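Local coordinates for protein phosphatidylserine synthase (Haemophilus influenzae, PDB 3HSI) that belongs to the phospholipase D superfamily, whose members pair two similar alpha/beta halves around a shared active site, at residues F21-A26 with V243-P248; L153-S158 with D173-I178; I375-N380 with N393-Y398. All blocks are in the same frame, centred on the assembly; numbering follows the deposited sequence.

All three contacts are antiparallel strand pairings, and all are largely buried, but the centre of contact 1 lies about 21 Å from the centre of the chain, and A23 and Q25 there are exposed, against about 9 and 10 Å for the centres of contacts 2 and 3, where no touching residue is. Contacts 1 and 3 share one sheet: strands 245-252 and 391-398 are neighbours, with S247 N 2.7 Å from L396 O. Contact 2 belongs to the other sheet and meets contact 3 where Y154 OH lies 2.8 Å from N393 OD1. Chemistry follows place: contact 1 combines a short ladder with an aromatic ring and leucines, contact 2 adds a carboxylate and hydroxyl, and contact 3 is aliphatic until its threonine end.

Contact 1 of 3, residues F21-A26 with V243-P248; sequences FLALQA and VLSVSP
The F21 ring lies over the side chain of S247, whose CB sits 3.9 Å from the ring centroid and 27° off the ring normal, a CH-pi contact offset toward the rim. Nearer the backbone, F21 CB packs on S245 CB at 3.6 Å. The ring is placed here by CG standing anti to the carbonyl carbon (chi1 -87°). The backbones run antiparallel only briefly: L22 and V246 form the hydrogen-bonded pair, L22 N reaching V246 O at 2.9 Å with a nearly straight N-H...O angle of 170°, and V246 N returning a bond to L22 O. A23 and S245 are the adjacent non-hydrogen-bonded pair. Beyond it, L24 N still donates to L244 O at 2.8 Å. Past the ladder, L24 CD1 presses on V246 CB at 3.5 Å, while L244 CD2 comes within 3.7 Å of A26 CA. The Y398 ring also meets F21, and S247 OG bonds P20 O. Backbone bonds therefore set the register of this short edge strand on 245-252, while apolar contacts at both ends extend the hold past the ladder.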
loop_
_atom_site.group_PDB
_atom_site.type_symbol
_atom_site.label_atom_id
_atom_site.label_comp_id
_atom_site.label_asym_id
_atom_site.label_seq_id
_atom_site.Cartn_x
_atom_site.Cartn_y
_atom_site.Cartn_z
ATOM N N PHE C 21 3.705 -9.894 -31.527
ATOM C CA PHE C 21 4.968 -9.242 -31.784
ATOM C C PHE C 21 4.890 -8.580 -33.127
ATOM O O PHE C 21 4.319 -9.128 -34.044
ATOM C CB PHE C 21 6.107 -10.257 -31.844
ATOM C CG PHE C 21 6.705 -10.561 -30.517
ATOM C CD1 PHE C 21 7.638 -9.684 -29.946
ATOM C CD2 PHE C 21 6.349 -11.737 -29.837
ATOM C CE1 PHE C 21 8.184 -9.950 -28.673
ATOM C CE2 PHE C 21 6.906 -12.036 -28.578
ATOM C CZ PHE C 21 7.827 -11.134 -27.989
ATOM N N LEU C 22 5.487 -7.405 -33.218
ATOM C CA LEU C 22 5.528 -6.637 -34.442
ATOM C C LEU C 22 6.958 -6.660 -34.990
ATOM O O LEU C 22 7.932 -6.403 -34.262
ATOM C CB LEU C 22 5.076 -5.216 -34.102
ATOM C CG LEU C 22 5.380 -4.023 -34.997
ATOM C CD1 LEU C 22 4.691 -4.113 -36.369
ATOM C CD2 LEU C 22 4.930 -2.754 -34.237
ATOM N N ALA C 23 7.074 -6.963 -36.272
ATOM C CA ALA C 23 8.365 -7.121 -36.939
ATOM C C ALA C 23 9.157 -5.826 -36.969
ATOM O O ALA C 23 8.609 -4.752 -37.197
ATOM C CB ALA C 23 8.174 -7.683 -38.345
ATOM N N LEU C 24 10.451 -5.922 -36.725
ATOM C CA LEU C 24 11.286 -4.743 -36.556
ATOM C C LEU C 24 12.599 -4.946 -37.297
ATOM O O LEU C 24 13.318 -5.888 -36.989
ATOM C CB LEU C 24 11.593 -4.641 -35.071
ATOM C CG LEU C 24 11.499 -3.404 -34.210
ATOM C CD1 LEU C 24 12.009 -3.852 -32.859
ATOM C CD2 LEU C 24 12.376 -2.316 -34.745
ATOM N N GLN C 25 12.946 -4.106 -38.268
ATOM C CA GLN C 25 14.274 -4.258 -38.873
ATOM C C GLN C 25 15.366 -3.797 -37.920
ATOM O O GLN C 25 15.134 -2.923 -37.073
ATOM C CB GLN C 25 14.339 -3.599 -40.237
ATOM C CG GLN C 25 13.145 -4.006 -41.068
ATOM C CD GLN C 25 13.504 -4.238 -42.481
ATOM O OE1 GLN C 25 14.079 -3.360 -43.130
ATOM N NE2 GLN C 25 13.181 -5.431 -42.997
ATOM N N ALA C 26 16.535 -4.423 -38.015
ATOM C CA ALA C 26 17.656 -4.126 -37.115
ATOM C C ALA C 26 18.133 -2.683 -37.278
ATOM O O ALA C 26 18.540 -2.017 -36.307
ATOM C CB ALA C 26 18.822 -5.117 -37.356
ATOM N N VAL C 243 11.620 -13.494 -36.888
ATOM C CA VAL C 243 12.354 -12.289 -37.259
ATOM C C VAL C 243 12.359 -11.409 -36.031
ATOM O O VAL C 243 11.463 -11.527 -35.174
ATOM C CB VAL C 243 11.706 -11.570 -38.508
ATOM C CG1 VAL C 243 10.411 -10.838 -38.139
ATOM C CG2 VAL C 243 12.682 -10.597 -39.137
ATOM N N LEU C 244 13.379 -10.562 -35.930
ATOM C CA LEU C 244 13.493 -9.563 -34.870
ATOM C C LEU C 244 12.167 -8.787 -34.710
ATOM O O LEU C 244 11.595 -8.323 -35.708
ATOM C CB LEU C 244 14.618 -8.593 -35.238
ATOM C CG LEU C 244 14.821 -7.373 -34.322
ATOM C CD1 LEU C 244 15.164 -7.796 -32.864
ATOM C CD2 LEU C 244 15.890 -6.495 -34.917
ATOM N N SER C 245 11.711 -8.623 -33.471
ATOM C CA SER C 245 10.332 -8.181 -33.177
ATOM C C SER C 245 10.166 -7.482 -31.816
ATOM O O SER C 245 10.960 -7.677 -30.919
ATOM C CB SER C 245 9.403 -9.416 -33.155
ATOM O OG SER C 245 9.083 -9.738 -34.458
ATOM N N VAL C 246 9.090 -6.720 -31.673
ATOM C CA VAL C 246 8.867 -5.920 -30.490
ATOM C C VAL C 246 7.424 -6.088 -30.001
ATOM O O VAL C 246 6.498 -6.154 -30.801
ATOM C CB VAL C 246 9.270 -4.403 -30.708
ATOM C CG1 VAL C 246 8.322 -3.689 -31.710
ATOM C CG2 VAL C 246 9.294 -3.664 -29.377
ATOM N N SER C 247 7.262 -6.242 -28.685
ATOM C CA SER C 247 5.927 -6.326 -28.068
ATOM C C SER C 247 5.770 -5.320 -26.914
ATOM O O SER C 247 6.465 -5.445 -25.904
ATOM C CB SER C 247 5.674 -7.747 -27.554
ATOM O OG SER C 247 4.302 -7.954 -27.203
ATOM N N PRO C 248 4.852 -4.323 -27.050
ATOM C CA PRO C 248 4.694 -3.268 -26.040
ATOM C C PRO C 248 3.801 -3.708 -24.878
ATOM O O PRO C 248 2.728 -4.244 -25.086
ATOM C CB PRO C 248 3.993 -2.140 -26.811
ATOM C CG PRO C 248 3.168 -2.824 -27.799
ATOM C CD PRO C 248 3.970 -4.090 -28.204
#

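Contact 2 of 3, residues L153-S158 with D173-I178; sequences LYSGAS and DRYQKI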
loop_
_atom_site.group_PDB
_atom_site.type_symbol
_atom_site.label_atom_id
_atom_site.label_comp_id
_atom_site.label_asym_id
_atom_site.label_seq_id
_atom_site.Cartn_x
_atom_site.Cartn_y
_atom_site.Cartn_z
ATOM N N LEU C 153 11.575 7.245 -28.860
ATOM C CA LEU C 153 12.787 7.324 -28.050
ATOM C C LEU C 153 12.413 6.816 -26.661
ATOM O O LEU C 153 11.645 7.450 -25.953
ATOM C CB LEU C 153 13.328 8.756 -28.016
ATOM C CG LEU C 153 14.713 9.003 -27.401
ATOM C CD1 LEU C 153 15.816 8.169 -28.089
ATOM C CD2 LEU C 153 15.104 10.501 -27.451
ATOM N N TYR C 154 12.929 5.651 -26.300
ATOM C CA TYR C 154 12.534 5.004 -25.059
ATOM C C TYR C 154 13.679 5.054 -24.051
ATOM O O TYR C 154 14.817 4.712 -24.383
ATOM C CB TYR C 154 12.094 3.560 -25.316
ATOM C CG TYR C 154 11.375 2.928 -24.135
ATOM C CD1 TYR C 154 9.978 2.946 -24.047
ATOM C CD2 TYR C 154 12.101 2.321 -23.082
ATOM C CE1 TYR C 154 9.322 2.380 -22.946
ATOM C CE2 TYR C 154 11.463 1.769 -21.998
ATOM C CZ TYR C 154 10.069 1.795 -21.931
ATOM O OH TYR C 154 9.442 1.247 -20.835
ATOM N N SER C 155 13.367 5.454 -22.820
ATOM C CA SER C 155 14.371 5.554 -21.775
ATOM C C SER C 155 13.738 5.691 -20.400
ATOM O O SER C 155 12.632 6.239 -20.260
ATOM C CB SER C 155 15.252 6.786 -21.985
ATOM O OG SER C 155 16.234 6.825 -20.976
ATOM N N GLY C 156 14.460 5.241 -19.385
ATOM C CA GLY C 156 13.991 5.423 -17.997
ATOM C C GLY C 156 14.178 6.864 -17.506
ATOM O O GLY C 156 13.716 7.211 -16.425
ATOM N N ALA C 157 14.834 7.702 -18.323
ATOM C CA ALA C 157 15.294 9.052 -17.910
ATOM C C ALA C 157 14.157 10.060 -17.858
ATOM O O ALA C 157 13.269 10.041 -18.719
ATOM C CB ALA C 157 16.353 9.560 -18.872
ATOM N N SER C 158 14.179 10.946 -16.864
ATOM C CA SER C 158 13.302 12.138 -16.879
ATOM C C SER C 158 14.063 13.302 -17.498
ATOM O O SER C 158 15.180 13.106 -17.987
ATOM C CB SER C 158 12.875 12.516 -15.479
ATOM O OG SER C 158 11.999 11.554 -14.958
ATOM N N ASP C 173 21.488 6.311 -17.734
ATOM C CA ASP C 173 20.341 5.483 -18.055
ATOM C C ASP C 173 20.629 4.759 -19.383
ATOM O O ASP C 173 21.772 4.822 -19.924
ATOM C CB ASP C 173 19.052 6.357 -18.113
ATOM C CG ASP C 173 17.795 5.614 -17.626
ATOM O OD1 ASP C 173 17.403 4.642 -18.284
ATOM O OD2 ASP C 173 17.188 5.992 -16.599
ATOM N N ARG C 174 19.610 4.069 -19.907
ATOM C CA ARG C 174 19.693 3.474 -21.233
ATOM C C ARG C 174 18.745 4.169 -22.172
ATOM O O ARG C 174 17.742 4.692 -21.738
ATOM C CB ARG C 174 19.327 2.003 -21.182
ATOM C CG ARG C 174 20.394 1.147 -20.600
ATOM C CD ARG C 174 19.872 -0.256 -20.446
ATOM N NE ARG C 174 19.767 -0.957 -21.720
ATOM C CZ ARG C 174 18.909 -1.948 -21.960
ATOM N NH1 ARG C 174 18.056 -2.343 -21.025
ATOM N NH2 ARG C 174 18.927 -2.568 -23.126
ATOM N N TYR C 175 19.072 4.194 -23.468
ATOM C CA TYR C 175 18.286 4.979 -24.419
ATOM C C TYR C 175 18.184 4.215 -25.716
ATOM O O TYR C 175 19.207 3.844 -26.301
ATOM C CB TYR C 175 18.952 6.360 -24.682
ATOM C CG TYR C 175 19.682 6.897 -23.467
ATOM C CD1 TYR C 175 19.032 7.690 -22.527
ATOM C CD2 TYR C 175 21.006 6.550 -23.226
ATOM C CE1 TYR C 175 19.699 8.174 -21.413
ATOM C CE2 TYR C 175 21.682 7.011 -22.098
ATOM C CZ TYR C 175 21.027 7.807 -21.194
ATOM O OH TYR C 175 21.712 8.227 -20.077
ATOM N N GLN C 176 16.956 3.977 -26.169
ATOM C CA GLN C 176 16.755 3.300 -27.436
ATOM C C GLN C 176 15.888 4.120 -28.366
ATOM O O GLN C 176 14.801 4.573 -27.999
ATOM C CB GLN C 176 16.154 1.920 -27.248
ATOM C CG GLN C 176 17.078 0.981 -26.556
ATOM C CD GLN C 176 17.018 1.150 -25.059
ATOM O OE1 GLN C 176 15.998 1.586 -24.520
ATOM N NE2 GLN C 176 18.108 0.819 -24.375
ATOM N N LYS C 177 16.389 4.294 -29.576
ATOM C CA LYS C 177 15.653 4.974 -30.620
ATOM C C LYS C 177 15.115 3.945 -31.628
ATOM O O LYS C 177 15.878 3.157 -32.199
ATOM C CB LYS C 177 16.551 6.017 -31.318
ATOM C CG LYS C 177 15.745 7.141 -31.928
ATOM C CD LYS C 177 16.234 7.539 -33.275
ATOM C CE LYS C 177 17.634 7.996 -33.264
ATOM N NZ LYS C 177 17.877 8.720 -34.540
ATOM N N ILE C 178 13.789 3.917 -31.783
ATOM C CA ILE C 178 13.136 3.022 -32.722
ATOM C C ILE C 178 12.252 3.796 -33.689
ATOM O O ILE C 178 11.255 4.422 -33.305
ATOM C CB ILE C 178 12.298 1.913 -32.022
ATOM C CG1 ILE C 178 13.161 1.101 -31.073
ATOM C CG2 ILE C 178 11.694 0.973 -33.053
ATOM C CD1 ILE C 178 12.401 0.636 -29.818
#
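S155, near the end of its strand, and D173, in the loop leading into the other, grip the end of the ladder with different groups. S155 OG, anti to its own backbone N (chi1 -178°), reaches across to donate to R174 O at 2.7 Å, with the hydroxyl tilted 25° from that carbonyl's plane. The same oxygen accepts from A157 N at 3.1 Å, an ST turn, so one hydroxyl ties the strand end to both its partner and its own following turn. D173 directs its carboxylate at that turn: OD1 takes a weak, bent bond from G156 N at 3.2 Å and a firmer one from R174 N at 2.8 Å, the latter on its anti lone pair. D173 OD2 is hydrogen-bonded to H364 ND1. The Y175 ring runs beside S155, with CD1 3.3 Å from S155 OG, and brings its edge toward A157 CB. Farther along, Y154 and Q176 form a hydrogen-bonded pair in which Y154 N meets Q176 O at 2.7 Å and 175°, in the carbonyl plane. L153 crosses K177 obliquely, its CD1 lying 3.9 Å from K177 CB.

Residues 153-158 belong to the phospholipase D active site motif, and G156 O has a weak bond from K144 NZ. The polar ends of Y154 and R174 lead away from the pair, to N393 and to a salt bridge with E411. Helix 35-48 packs on the face bearing L153 and Y175, F38 stacking on the Y175 ring, whereas Y154 and Q176 face strand 374-378 through L377. Strand 29-31 flanks 171-179 along its backbone.

Contact 3 of 3, residues I375-N380 with N393-Y398; sequences ILLTGN and NGLLIY
Strands 374-378 and 391-398, both in the PLD-like region, are neighbours in a mixed sheet, and residues 375-378 pair with 394-397 in continuous antiparallel register. Their axes approach to 4.6 Å with directions 160° apart. I375 with I397 and L377 with L395 are the hydrogen-bonded pairs, each carrying two bonds; L395 N to L377 O is 2.8 Å. On the face bearing these four side chains, L377 crosses I397 so that their CD1 atoms meet at 3.7 Å. With chi1 at -41°, CG of L377 turns to the backbone N side, which carries CD1 to I397. On the other face L376 CB packs on L396 CD1 at 4.2 Å, and L376 CD1 bends over the backbone to 3.6 Å from L395 O. G394, opposite T378, has no side chain, and its CA comes within 3.2 Å of L377 O.

The ladder ends in polar bonds. T378 OG1 donates to N393 O at 2.8 Å; it also accepts from N380 N at 3.1 Å, which makes an ST turn. N393 OD1, besides its bond to Y154 of the other sheet, accepts from K144 N. Helix 258-268 touches L376 and L396, while R174 of strand 171-179 touches I375 and L377. The result is an antiparallel pair sandwiched between a helix and the second sheet, consistent with the layered alpha/beta architecture of phospholipase D superfamily proteins.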
loop_
_atom_site.group_PDB
_atom_site.type_symbol
_atom_site.label_atom_id
_atom_site.label_comp_id
_atom_site.label_asym_id
_atom_site.label_seq_id
_atom_site.Cartn_x
_atom_site.Cartn_y
_atom_site.Cartn_z
ATOM N N ILE C 375 15.230 -9.134 -24.871
ATOM C CA ILE C 375 15.812 -7.881 -24.381
ATOM C C ILE C 375 14.609 -7.015 -23.993
ATOM O O ILE C 375 13.867 -6.536 -24.848
ATOM C CB ILE C 375 16.640 -7.132 -25.517
ATOM C CG1 ILE C 375 17.765 -8.013 -26.052
ATOM C CG2 ILE C 375 17.278 -5.840 -25.013
ATOM C CD1 ILE C 375 17.515 -8.556 -27.447
ATOM N N LEU C 376 14.426 -6.816 -22.695
ATOM C CA LEU C 376 13.356 -5.991 -22.187
ATOM C C LEU C 376 13.841 -4.584 -21.881
ATOM O O LEU C 376 14.724 -4.383 -21.013
ATOM C CB LEU C 376 12.793 -6.595 -20.902
ATOM C CG LEU C 376 11.661 -5.802 -20.252
ATOM C CD1 LEU C 376 10.488 -5.687 -21.222
ATOM C CD2 LEU C 376 11.200 -6.442 -18.909
ATOM N N LEU C 377 13.248 -3.627 -22.577
ATOM C CA LEU C 377 13.475 -2.228 -22.299
ATOM C C LEU C 377 12.331 -1.799 -21.416
ATOM O O LEU C 377 11.154 -1.926 -21.791
ATOM C CB LEU C 377 13.463 -1.398 -23.586
ATOM C CG LEU C 377 14.174 -2.007 -24.793
ATOM C CD1 LEU C 377 13.934 -1.155 -26.073
ATOM C CD2 LEU C 377 15.654 -2.230 -24.549
ATOM N N THR C 378 12.652 -1.285 -20.242
ATOM C CA THR C 378 11.619 -0.987 -19.320
ATOM C C THR C 378 12.023 0.147 -18.421
ATOM O O THR C 378 13.219 0.365 -18.180
ATOM C CB THR C 378 11.218 -2.247 -18.529
ATOM O OG1 THR C 378 10.016 -1.993 -17.818
ATOM C CG2 THR C 378 12.320 -2.728 -17.550
ATOM N N GLY C 379 11.033 0.888 -17.943
ATOM C CA GLY C 379 11.275 1.836 -16.883
ATOM C C GLY C 379 11.109 1.177 -15.526
ATOM O O GLY C 379 11.262 1.837 -14.506
ATOM N N ASN C 380 10.842 -0.126 -15.512
ATOM C CA ASN C 380 10.574 -0.865 -14.253
ATOM C C ASN C 380 11.870 -1.037 -13.416
ATOM O O ASN C 380 12.858 -1.596 -13.876
ATOM C CB ASN C 380 9.882 -2.200 -14.591
ATOM C CG ASN C 380 9.386 -2.951 -13.365
ATOM O OD1 ASN C 380 10.082 -3.086 -12.359
ATOM N ND2 ASN C 380 8.179 -3.463 -13.460
ATOM N N ASN C 393 5.661 0.485 -17.980
ATOM C CA ASN C 393 5.561 -0.146 -19.286
ATOM C C ASN C 393 6.878 -0.791 -19.753
ATOM O O ASN C 393 7.886 -0.740 -19.051
ATOM C CB ASN C 393 4.938 0.784 -20.322
ATOM C CG ASN C 393 5.880 1.903 -20.765
ATOM O OD1 ASN C 393 6.881 2.196 -20.107
ATOM N ND2 ASN C 393 5.536 2.548 -21.885
ATOM N N GLY C 394 6.846 -1.421 -20.920
ATOM C CA GLY C 394 8.017 -2.062 -21.462
ATOM C C GLY C 394 7.918 -2.332 -22.950
ATOM O O GLY C 394 6.816 -2.489 -23.507
ATOM N N LEU C 395 9.079 -2.357 -23.599
ATOM C CA LEU C 395 9.167 -2.900 -24.942
ATOM C C LEU C 395 9.942 -4.210 -24.818
ATOM O O LEU C 395 11.137 -4.221 -24.476
ATOM C CB LEU C 395 9.848 -1.912 -25.898
ATOM C CG LEU C 395 9.250 -0.499 -25.954
ATOM C CD1 LEU C 395 10.071 0.464 -26.868
ATOM C CD2 LEU C 395 7.764 -0.545 -26.399
ATOM N N LEU C 396 9.246 -5.309 -25.052
ATOM C CA LEU C 396 9.912 -6.595 -25.124
ATOM C C LEU C 396 10.375 -6.853 -26.537
ATOM O O LEU C 396 9.567 -7.054 -27.445
ATOM C CB LEU C 396 9.038 -7.759 -24.620
ATOM C CG LEU C 396 9.738 -9.135 -24.639
ATOM C CD1 LEU C 396 10.963 -9.183 -23.680
ATOM C CD2 LEU C 396 8.775 -10.292 -24.311
ATOM N N ILE C 397 11.692 -6.853 -26.712
ATOM C CA ILE C 397 12.286 -7.236 -27.982
ATOM C C ILE C 397 12.571 -8.759 -28.022
ATOM O O ILE C 397 13.198 -9.315 -27.132
ATOM C CB ILE C 397 13.585 -6.447 -28.252
ATOM C CG1 ILE C 397 13.269 -4.948 -28.334
ATOM C CG2 ILE C 397 14.227 -6.938 -29.503
ATOM C CD1 ILE C 397 14.470 -4.060 -28.289
ATOM N N TYR C 398 12.061 -9.404 -29.058
ATOM C CA TYR C 398 12.323 -10.803 -29.349
ATOM C C TYR C 398 13.259 -10.882 -30.560
ATOM O O TYR C 398 12.929 -10.390 -31.649
ATOM C CB TYR C 398 11.005 -11.494 -29.657
ATOM C CG TYR C 398 11.104 -12.983 -29.931
ATOM C CD1 TYR C 398 11.876 -13.821 -29.112
ATOM C CD2 TYR C 398 10.365 -13.561 -30.968
ATOM C CE1 TYR C 398 11.953 -15.202 -29.360
ATOM C CE2 TYR C 398 10.428 -14.933 -31.228
ATOM C CZ TYR C 398 11.227 -15.738 -30.423
ATOM O OH TYR C 398 11.276 -17.071 -30.661
#